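Local coordinates for protein benzoylformate decarboxylase (Mycobacterium smegmatis, PDB 4Q9D) that belongs to the thiamine pyrophosphate-dependent enzymes and forms a four-chain assembly, each chain combining three domains built on parallel beta-sheets, with a magnesium site, at residues Y12-K17 against A174-V179. Sequence-based numbering, arbitrary orientation.
Sequences YDLLRK and AAVRSV. With FMT (formic acid), chain G.
Leu-14 and Lys-17, one turn apart on helix 7-18, meet the loop 174-179 and illustrate how an extended linker can lie against a helix without any direct hydrogen bond. The apolar part centres on Leu-14. Its CG stands anti to the backbone N (chi1 169°), which carries the two methyls out to the loop: CD2 packs on Ala-174 CB at 4.0 Å, while CD1 rests 3.8 Å from Ala-175 O and also touches CG2 of Val-176, whose side chain runs past in the opposite sense. That same Val-176 CG2 presses on Lys-17 CD at 3.5 Å, a tight carbon contact in which the two side chains cross at about a right angle.

The polar part is a single water. Lys-17, extended beyond CG, brings NZ within 2.8 Å of it, and the water donates to Ala-174 O, so the ammonium reaches the loop carbonyl indirectly.

On the helix itself, Arg-16 NH1 bridges to Asp-13 OD1 at 3.2 Å, with the oxygen in the guanidinium plane; Arg-16 NE pairs with Asp-41. Farther along the loop, Val-179 N donates a hydrogen bond to O2 of a formic acid probably left from crystallisation, and Ser-178 OG is hydrogen-bonded to Asp-312 of a neighbouring subunit. Ala-174 also packs on Pro-139 of helix 138-150. The contact lays the linker that follows strand 157-162 and leads to the central domain across helix 7-18 of the N-terminal alpha/beta domain, with its six-stranded parallel sheet.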
ATOM      1  N   TYR B  12      25.635 -16.531  -1.599  1.00 22.84           N
ATOM      2  CA  TYR B  12      26.936 -15.877  -1.447  1.00 23.17           C
ATOM      3  C   TYR B  12      27.815 -16.063  -2.689  1.00 25.51           C
ATOM      4  O   TYR B  12      28.509 -15.137  -3.104  1.00 26.87           O
ATOM      5  CB  TYR B  12      27.637 -16.392  -0.198  1.00 22.17           C
ATOM      6  CG  TYR B  12      27.205 -15.658   1.045  1.00 26.81           C
ATOM      7  CD1 TYR B  12      27.768 -14.418   1.375  1.00 24.98           C
ATOM      8  CD2 TYR B  12      26.208 -16.171   1.874  1.00 26.81           C
ATOM      9  CE1 TYR B  12      27.364 -13.730   2.512  1.00 22.66           C
ATOM     10  CE2 TYR B  12      25.805 -15.496   3.019  1.00 24.82           C
ATOM     11  CZ  TYR B  12      26.390 -14.271   3.332  1.00 24.61           C
ATOM     12  OH  TYR B  12      26.022 -13.590   4.477  1.00 23.85           O
ATOM     13  N   ASP B  13      27.765 -17.243  -3.316  1.00 22.62           N
ATOM     14  CA  ASP B  13      28.488 -17.421  -4.575  1.00 23.21           C
ATOM     15  C   ASP B  13      28.026 -16.411  -5.624  1.00 28.05           C
ATOM     16  O   ASP B  13      28.836 -15.883  -6.370  1.00 22.82           O
ATOM     17  CB  ASP B  13      28.325 -18.852  -5.123  1.00 23.15           C
ATOM     18  CG  ASP B  13      29.161 -19.881  -4.331  1.00 28.81           C
ATOM     19  OD1 ASP B  13      30.025 -19.466  -3.536  1.00 30.93           O
ATOM     20  OD2 ASP B  13      28.947 -21.093  -4.499  1.00 30.09           O
ATOM     21  N   LEU B  14      26.718 -16.163  -5.701  1.00 23.62           N
ATOM     22  CA  LEU B  14      26.200 -15.205  -6.677  1.00 24.58           C
ATOM     23  C   LEU B  14      26.633 -13.788  -6.300  1.00 25.27           C
ATOM     24  O   LEU B  14      27.079 -13.020  -7.150  1.00 28.00           O
ATOM     25  CB  LEU B  14      24.665 -15.266  -6.757  1.00 18.35           C
ATOM     26  CG  LEU B  14      23.992 -14.138  -7.541  1.00 22.40           C
ATOM     27  CD1 LEU B  14      24.370 -14.244  -9.025  1.00 18.14           C
ATOM     28  CD2 LEU B  14      22.487 -14.257  -7.373  1.00 22.02           C
ATOM     29  N   LEU B  15      26.486 -13.451  -5.021  1.00 22.08           N
ATOM     30  CA  LEU B  15      26.860 -12.129  -4.531  1.00 25.68           C
ATOM     31  C   LEU B  15      28.322 -11.835  -4.899  1.00 27.82           C
ATOM     32  O   LEU B  15      28.645 -10.746  -5.379  1.00 25.36           O
ATOM     33  CB  LEU B  15      26.648 -12.056  -2.992  1.00 23.36           C
ATOM     34  CG  LEU B  15      25.190 -12.089  -2.495  1.00 29.49           C
ATOM     35  CD1 LEU B  15      25.155 -12.011  -0.986  1.00 23.57           C
ATOM     36  CD2 LEU B  15      24.359 -10.918  -3.130  1.00 23.55           C
ATOM     37  N   ARG B  16      29.207 -12.809  -4.686  1.00 23.08           N
ATOM     38  CA  ARG B  16      30.625 -12.630  -5.055  1.00 24.32           C
ATOM     39  C   ARG B  16      30.767 -12.315  -6.544  1.00 27.42           C
ATOM     40  O   ARG B  16      31.471 -11.372  -6.906  1.00 30.50           O
ATOM     41  CB  ARG B  16      31.468 -13.875  -4.683  1.00 24.75           C
ATOM     42  CG  ARG B  16      32.979 -13.759  -4.954  1.00 27.48           C
ATOM     43  CD  ARG B  16      33.720 -15.087  -4.609  1.00 26.76           C
ATOM     44  NE  ARG B  16      33.655 -15.357  -3.175  1.00 24.98           N
ATOM     45  CZ  ARG B  16      32.899 -16.292  -2.613  1.00 28.30           C
ATOM     46  NH1 ARG B  16      32.145 -17.097  -3.371  1.00 26.21           N
ATOM     47  NH2 ARG B  16      32.913 -16.433  -1.290  1.00 23.43           N
ATOM     48  N   LYS B  17      30.120 -13.103  -7.409  1.00 23.12           N
ATOM     49  CA  LYS B  17      30.182 -12.841  -8.860  1.00 24.32           C
ATOM     50  C   LYS B  17      29.661 -11.460  -9.239  1.00 24.92           C
ATOM     51  O   LYS B  17      30.170 -10.850 -10.168  1.00 28.99           O
ATOM     52  CB  LYS B  17      29.408 -13.900  -9.648  1.00 25.62           C
ATOM     53  CG  LYS B  17      30.016 -15.320  -9.513  1.00 30.10           C
ATOM     54  CD  LYS B  17      29.157 -16.376 -10.214  1.00 30.00           C
ATOM     55  CE  LYS B  17      29.627 -17.790  -9.878  1.00 33.55           C
ATOM     56  NZ  LYS B  17      28.656 -18.807 -10.364  1.00 27.20           N
ATOM     57  N   ALA B 174      23.166 -20.340  -8.928  1.00 26.27           N
ATOM     58  CA  ALA B 174      22.294 -19.255  -9.392  1.00 26.08           C
ATOM     59  C   ALA B 174      22.776 -18.735 -10.735  1.00 24.64           C
ATOM     60  O   ALA B 174      23.977 -18.534 -10.913  1.00 25.25           O
ATOM     61  CB  ALA B 174      22.307 -18.134  -8.362  1.00 17.85           C
ATOM     62  N   ALA B 175      21.851 -18.494 -11.667  1.00 19.39           N
ATOM     63  CA  ALA B 175      22.194 -17.885 -12.941  1.00 25.36           C
ATOM     64  C   ALA B 175      22.722 -16.474 -12.698  1.00 29.00           C
ATOM     65  O   ALA B 175      22.247 -15.765 -11.804  1.00 26.27           O
ATOM     66  CB  ALA B 175      20.977 -17.846 -13.864  1.00 21.04           C
ATOM     67  N   VAL B 176      23.727 -16.086 -13.468  1.00 26.95           N
ATOM     68  CA  VAL B 176      24.361 -14.791 -13.331  1.00 24.65           C
ATOM     69  C   VAL B 176      23.918 -13.986 -14.536  1.00 27.13           C
ATOM     70  O   VAL B 176      24.159 -14.374 -15.680  1.00 34.86           O
ATOM     71  CB  VAL B 176      25.909 -14.920 -13.289  1.00 30.40           C
ATOM     72  CG1 VAL B 176      26.584 -13.550 -13.023  1.00 23.63           C
ATOM     73  CG2 VAL B 176      26.326 -15.918 -12.214  1.00 23.63           C
ATOM     74  N   ARG B 177      23.237 -12.879 -14.298  1.00 24.73           N
ATOM     75  CA  ARG B 177      22.761 -12.076 -15.417  1.00 21.65           C
ATOM     76  C   ARG B 177      23.430 -10.740 -15.379  1.00 23.18           C
ATOM     77  O   ARG B 177      24.000 -10.372 -14.353  1.00 23.80           O
ATOM     78  CB  ARG B 177      21.254 -11.882 -15.311  1.00 19.67           C
ATOM     79  CG  ARG B 177      20.497 -13.191 -15.365  1.00 21.32           C
ATOM     80  CD  ARG B 177      19.011 -12.874 -15.557  1.00 22.64           C
ATOM     81  NE  ARG B 177      18.337 -12.436 -14.315  1.00 24.39           N
ATOM     82  CZ  ARG B 177      17.640 -11.306 -14.190  1.00 25.03           C
ATOM     83  NH1 ARG B 177      17.555 -10.448 -15.204  1.00 22.63           N
ATOM     84  NH2 ARG B 177      17.010 -11.044 -13.052  1.00 22.05           N
ATOM     85  N   SER B 178      23.327 -10.004 -16.485  1.00 22.83           N
ATOM     86  CA  SER B 178      23.771  -8.620 -16.539  1.00 22.11           C
ATOM     87  C   SER B 178      22.675  -7.799 -17.196  1.00 22.84           C
ATOM     88  O   SER B 178      21.929  -8.317 -18.027  1.00 23.76           O
ATOM     89  CB  SER B 178      25.109  -8.469 -17.312  1.00 21.87           C
ATOM     90  OG  SER B 178      24.930  -8.714 -18.713  1.00 23.85           O
ATOM     91  N   VAL B 179      22.579  -6.520 -16.823  1.00 21.22           N
ATOM     92  CA  VAL B 179      21.508  -5.638 -17.299  1.00 18.73           C
ATOM     93  C   VAL B 179      22.076  -4.305 -17.846  1.00 26.70           C
ATOM     94  O   VAL B 179      23.226  -3.972 -17.592  1.00 21.14           O
ATOM     95  CB  VAL B 179      20.501  -5.347 -16.161  1.00 22.73           C
ATOM     96  CG1 VAL B 179      19.886  -6.654 -15.672  1.00 24.04           C
ATOM     97  CG2 VAL B 179      21.202  -4.613 -14.967  1.00 19.12           C
TER
HETATM   98  C   FMT G 602      25.078  -4.726 -14.818  1.00 29.88           C
HETATM   99  O1  FMT G 602      25.779  -4.485 -13.824  1.00 30.15           O
HETATM  100  O2  FMT G 602      24.588  -5.849 -15.007  1.00 27.08           O
HETATM  101  O   HOH W   1      26.198 -18.054  -9.237  1.00 25.24           O